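Local coordinates for protein acyl-coenzyme A oxidase (Caenorhabditis elegans, PDB 5K3J) that catalyses the FAD-dependent desaturation of ascaroside-CoA thioesters with a five-carbon omega side chain, the first step of their peroxisomal beta-oxidation in pheromone biosynthesis, at residues M298-G301 with L302-A305. Residues are numbered along the deposited sequence; the frame is centred on the assembly and turned at random.
Sequences MEQG and LFLA. With 6QA (~{S}-[2-[3-[[(2~{R})-4-[[[(2~{R},3~{S},4~{R},5~{R})-5-(6-aminopurin-9-yl)-4-oxidanyl-3-phosphonooxy-oxolan-2-yl]methoxy-oxidanyl-phosphoryl]oxy-oxidanyl-phosphoryl]oxy-3,3-dimethyl-2-oxidanyl-butanoyl]amino]propanoylamino]ethyl] 5-[(2~{R},3~{R},5~{R},6~{S})-6-methyl-3,5-bis(oxidanyl)oxan-2-yl]oxypentanethioate), chain E.
With chi1 at -176°, Glu-299 carries its CG opposite the main-chain nitrogen and then runs extended, while Phe-303, one turn on, has its CG anti to the carbonyl carbon (chi1 -73°), and the two side chains run alongside each other in the same direction. CG of Glu-299 sits 3.6 Å from CE2 of Phe-303, with carboxylate and ring planes only 24° apart. The backbone beneath is tied by a nearly straight bond of 3.1 Å from Phe-303 N to Glu-299 O; Leu-302 N reaches the same oxygen more weakly. At the end of the side chain, Glu-299 OE1 accepts a hydrogen bond of 2.9 Å from the ascaroside hydroxyl O01. With an alanine here, the ascaroside hydroxyl is likely to lose its carboxylate acceptor, and the Phe-303 ring the methylene it packs against. Gln-300 brings NE2 to the edge of the same ring, 4.3 Å from CD2 of Phe-303, but its hydrogen bond goes to Ala-425 O. Tyr-106 meets the Phe-303 ring edge-to-face. Through Glu-299, this turn of helix 287-315 contributes to the sugar end of the acyl-CoA oxidase substrate pocket, where Glu-299 is important for binding asc-omega-C5-CoA and hence for specificity.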
ATOM      1  N   MET A 298      10.627 -16.617  -2.993  1.00 43.97           N
ATOM      2  CA  MET A 298      11.793 -16.412  -2.148  1.00 46.63           C
ATOM      3  C   MET A 298      11.977 -14.937  -1.811  1.00 45.90           C
ATOM      4  O   MET A 298      12.135 -14.571  -0.647  1.00 46.17           O
ATOM      5  CB  MET A 298      13.038 -16.945  -2.850  1.00 50.77           C
ATOM      6  CG  MET A 298      14.337 -16.609  -2.154  1.00 55.31           C
ATOM      7  SD  MET A 298      14.527 -17.492  -0.602  1.00 58.16           S
ATOM      8  CE  MET A 298      14.564 -19.176  -1.204  1.00 58.08           C
ATOM      9  N   GLU A 299      11.951 -14.100  -2.845  1.00 40.84           N
ATOM     10  CA  GLU A 299      12.252 -12.677  -2.717  1.00 39.20           C
ATOM     11  C   GLU A 299      11.135 -11.896  -2.018  1.00 35.58           C
ATOM     12  O   GLU A 299      11.404 -11.005  -1.206  1.00 32.99           O
ATOM     13  CB  GLU A 299      12.512 -12.076  -4.096  1.00 39.80           C
ATOM     14  CG  GLU A 299      12.918 -10.616  -4.073  1.00 40.87           C
ATOM     15  CD  GLU A 299      12.983 -10.013  -5.461  1.00 42.25           C
ATOM     16  OE1 GLU A 299      12.198 -10.444  -6.331  1.00 44.31           O
ATOM     17  OE2 GLU A 299      13.817  -9.109  -5.682  1.00 43.57           O
ATOM     18  N   GLN A 300       9.884 -12.223  -2.332  1.00 36.89           N
ATOM     19  CA  GLN A 300       8.761 -11.600  -1.647  1.00 38.58           C
ATOM     20  C   GLN A 300       8.560 -12.277  -0.300  1.00 39.13           C
ATOM     21  O   GLN A 300       7.650 -11.931   0.450  1.00 41.95           O
ATOM     22  CB  GLN A 300       7.484 -11.667  -2.492  1.00 37.33           C
ATOM     23  CG  GLN A 300       7.536 -10.940  -3.817  1.00 39.56           C
ATOM     24  CD  GLN A 300       7.106  -9.497  -3.708  1.00 38.22           C
ATOM     25  OE1 GLN A 300       6.350  -9.128  -2.813  1.00 40.72           O
ATOM     26  NE2 GLN A 300       7.586  -8.669  -4.625  1.00 36.04           N
ATOM     27  N   GLY A 301       9.433 -13.229   0.010  1.00 40.58           N
ATOM     28  CA  GLY A 301       9.509 -13.785   1.343  1.00 37.94           C
ATOM     29  C   GLY A 301      10.507 -13.007   2.184  1.00 36.73           C
ATOM     30  O   GLY A 301      10.344 -12.884   3.398  1.00 40.71           O
ATOM     31  N   LEU A 302      11.520 -12.440   1.530  1.00 23.04           N
ATOM     32  CA  LEU A 302      12.605 -11.751   2.235  1.00 20.38           C
ATOM     33  C   LEU A 302      12.314 -10.269   2.516  1.00 19.68           C
ATOM     34  O   LEU A 302      12.624  -9.788   3.606  1.00 19.72           O
ATOM     35  CB  LEU A 302      13.913 -11.891   1.452  1.00 20.13           C
ATOM     36  CG  LEU A 302      14.527 -13.293   1.504  1.00 20.15           C
ATOM     37  CD1 LEU A 302      15.693 -13.447   0.536  1.00 19.60           C
ATOM     38  CD2 LEU A 302      14.969 -13.621   2.924  1.00 21.80           C
ATOM     39  N   PHE A 303      11.740  -9.552   1.549  1.00 24.10           N
ATOM     40  CA  PHE A 303      11.236  -8.195   1.780  1.00 24.77           C
ATOM     41  C   PHE A 303      10.355  -8.154   3.027  1.00 27.37           C
ATOM     42  O   PHE A 303      10.486  -7.274   3.877  1.00 26.49           O
ATOM     43  CB  PHE A 303      10.402  -7.713   0.595  1.00 23.18           C
ATOM     44  CG  PHE A 303      11.190  -7.378  -0.634  1.00 22.53           C
ATOM     45  CD1 PHE A 303      12.354  -6.629  -0.570  1.00 21.57           C
ATOM     46  CD2 PHE A 303      10.736  -7.798  -1.874  1.00 23.24           C
ATOM     47  CE1 PHE A 303      13.051  -6.316  -1.731  1.00 20.47           C
ATOM     48  CE2 PHE A 303      11.427  -7.492  -3.029  1.00 23.27           C
ATOM     49  CZ  PHE A 303      12.588  -6.749  -2.956  1.00 21.47           C
ATOM     50  N   LEU A 304       9.439  -9.114   3.098  1.00 26.94           N
ATOM     51  CA  LEU A 304       8.476  -9.223   4.185  1.00 30.05           C
ATOM     52  C   LEU A 304       9.192  -9.485   5.498  1.00 31.12           C
ATOM     53  O   LEU A 304       8.837  -8.915   6.527  1.00 35.41           O
ATOM     54  CB  LEU A 304       7.470 -10.338   3.899  1.00 31.83           C
ATOM     55  CG  LEU A 304       6.322 -10.532   4.883  1.00 34.03           C
ATOM     56  CD1 LEU A 304       5.684  -9.194   5.187  1.00 35.83           C
ATOM     57  CD2 LEU A 304       5.298 -11.495   4.306  1.00 36.16           C
ATOM     58  N   ALA A 305      10.199 -10.350   5.462  1.00 33.36           N
ATOM     59  CA  ALA A 305      11.024 -10.583   6.636  1.00 34.97           C
ATOM     60  C   ALA A 305      11.716  -9.288   7.053  1.00 34.99           C
ATOM     61  O   ALA A 305      11.805  -8.973   8.238  1.00 36.37           O
ATOM     62  CB  ALA A 305      12.038 -11.670   6.355  1.00 35.36           C
TER
HETATM   63  P26 6QA E 703       0.259 -15.088 -25.083  1.00 90.58           P
HETATM   64  P29 6QA E 703      -1.307 -17.355 -26.314  1.00 86.58           P
HETATM   65  P50 6QA E 703      -4.378 -22.485 -22.642  1.00112.46           P
HETATM   66  O01 6QA E 703      12.011  -8.253  -8.229  1.00 50.87           O
HETATM   67  C02 6QA E 703      12.530  -8.664  -9.513  1.00 45.64           C
HETATM   68  C03 6QA E 703      12.268  -7.432 -10.393  1.00 45.10           C
HETATM   69  O04 6QA E 703      12.418  -7.712 -11.709  1.00 44.72           O
HETATM   70  C05 6QA E 703      11.351  -8.368 -12.316  1.00 47.76           C
HETATM   71  C06 6QA E 703      10.842  -7.473 -13.479  1.00 47.56           C
HETATM   72  C07 6QA E 703      10.304  -8.407 -14.588  1.00 48.76           C
HETATM   73  C08 6QA E 703      10.357  -7.667 -15.923  1.00 49.84           C
HETATM   74  C09 6QA E 703       9.022  -7.584 -16.536  1.00 49.74           C
HETATM   75  S10 6QA E 703       8.976  -8.167 -18.308  1.00 51.99           S
HETATM   76  C11 6QA E 703       7.694  -9.407 -18.643  1.00 46.57           C
HETATM   77  C12 6QA E 703       6.612  -9.527 -17.610  1.00 43.07           C
HETATM   78  N13 6QA E 703       5.369  -9.474 -18.283  1.00 45.35           N
HETATM   79  C14 6QA E 703       4.458 -10.601 -18.281  1.00 49.09           C
HETATM   80  C15 6QA E 703       3.079 -10.501 -19.025  1.00 54.71           C
HETATM   81  C16 6QA E 703       3.030 -11.657 -20.080  1.00 59.95           C
HETATM   82  N17 6QA E 703       1.736 -12.366 -20.049  1.00 65.17           N
HETATM   83  C18 6QA E 703       1.322 -13.085 -21.262  1.00 73.70           C
HETATM   84  C19 6QA E 703      -0.010 -13.832 -21.262  1.00 80.37           C
HETATM   85  O20 6QA E 703      -0.707 -13.536 -20.073  1.00 82.15           O
HETATM   86  C21 6QA E 703       0.196 -15.370 -21.367  1.00 83.77           C
HETATM   87  C22 6QA E 703      -1.289 -15.924 -21.513  1.00 85.34           C
HETATM   88  C23 6QA E 703       0.944 -15.876 -20.090  1.00 78.42           C
HETATM   89  C24 6QA E 703       0.992 -15.848 -22.576  1.00 86.07           C
HETATM   90  O25 6QA E 703       0.154 -16.055 -23.732  1.00 84.07           O
HETATM   91  O27 6QA E 703      -0.105 -13.622 -24.802  1.00 84.95           O
HETATM   92  O28 6QA E 703      -0.825 -15.763 -26.215  1.00 95.15           O
HETATM   93  O30 6QA E 703      -0.661 -17.942 -27.574  1.00 79.34           O
HETATM   94  O31 6QA E 703      -0.863 -18.159 -24.907  1.00 91.89           O
HETATM   95  C32 6QA E 703      -1.780 -18.826 -24.126  1.00 89.34           C
HETATM   96  C33 6QA E 703      -1.586 -20.377 -24.398  1.00 92.10           C
HETATM   97  O34 6QA E 703      -0.346 -20.679 -24.450  1.00 92.25           O
HETATM   98  C35 6QA E 703       0.041 -21.639 -23.196  1.00 88.92           C
HETATM   99  N36 6QA E 703       1.169 -21.033 -22.470  1.00 85.42           N
HETATM  100  C37 6QA E 703       1.292 -19.744 -22.145  1.00 89.93           C
HETATM  101  N38 6QA E 703       2.437 -19.517 -21.501  1.00 81.66           N
HETATM  102  C39 6QA E 703       3.096 -20.707 -21.402  1.00 81.50           C
HETATM  103  C40 6QA E 703       2.301 -21.672 -22.022  1.00 84.99           C
HETATM  104  N41 6QA E 703       2.736 -22.961 -22.068  1.00 86.01           N
HETATM  105  C42 6QA E 703       3.906 -23.289 -21.519  1.00 85.72           C
HETATM  106  N43 6QA E 703       4.703 -22.383 -20.916  1.00 81.54           N
HETATM  107  C44 6QA E 703       4.343 -21.102 -20.838  1.00 81.58           C
HETATM  108  N45 6QA E 703       5.210 -20.117 -20.183  1.00 77.48           N
HETATM  109  C46 6QA E 703      -1.016 -21.775 -22.455  1.00 91.30           C
HETATM  110  O47 6QA E 703      -1.308 -23.227 -22.221  1.00 96.43           O
HETATM  111  C48 6QA E 703      -2.186 -21.142 -23.205  1.00 96.39           C
HETATM  112  O49 6QA E 703      -3.087 -22.099 -23.656  1.00100.31           O
HETATM  113  O51 6QA E 703      -5.657 -22.076 -23.311  1.00 94.74           O
HETATM  114  O52 6QA E 703      -4.228 -21.749 -21.300  1.00101.91           O
HETATM  115  O53 6QA E 703      -4.368 -23.962 -22.362  1.00 99.62           O
HETATM  116  O54 6QA E 703      -2.808 -17.408 -26.448  1.00 84.32           O
HETATM  117  O55 6QA E 703       1.663 -15.151 -25.656  1.00 93.63           O
HETATM  118  O56 6QA E 703       2.016 -13.068 -22.236  1.00 68.79           O
HETATM  119  O57 6QA E 703       4.730 -11.615 -17.730  1.00 52.24           O
HETATM  120  O58 6QA E 703       8.103  -7.135 -15.860  1.00 46.08           O
HETATM  121  O59 6QA E 703      13.186  -6.352 -10.072  1.00 41.16           O
HETATM  122  C60 6QA E 703      14.558  -6.747 -10.185  1.00 40.44           C
HETATM  123  C61 6QA E 703      15.316  -5.470  -9.901  1.00 39.77           C
HETATM  124  C62 6QA E 703      14.873  -7.925  -9.226  1.00 44.63           C
HETATM  125  C63 6QA E 703      13.951  -9.054  -9.416  1.00 44.83           C
HETATM  126  O64 6QA E 703      16.240  -8.402  -9.486  1.00 49.78           O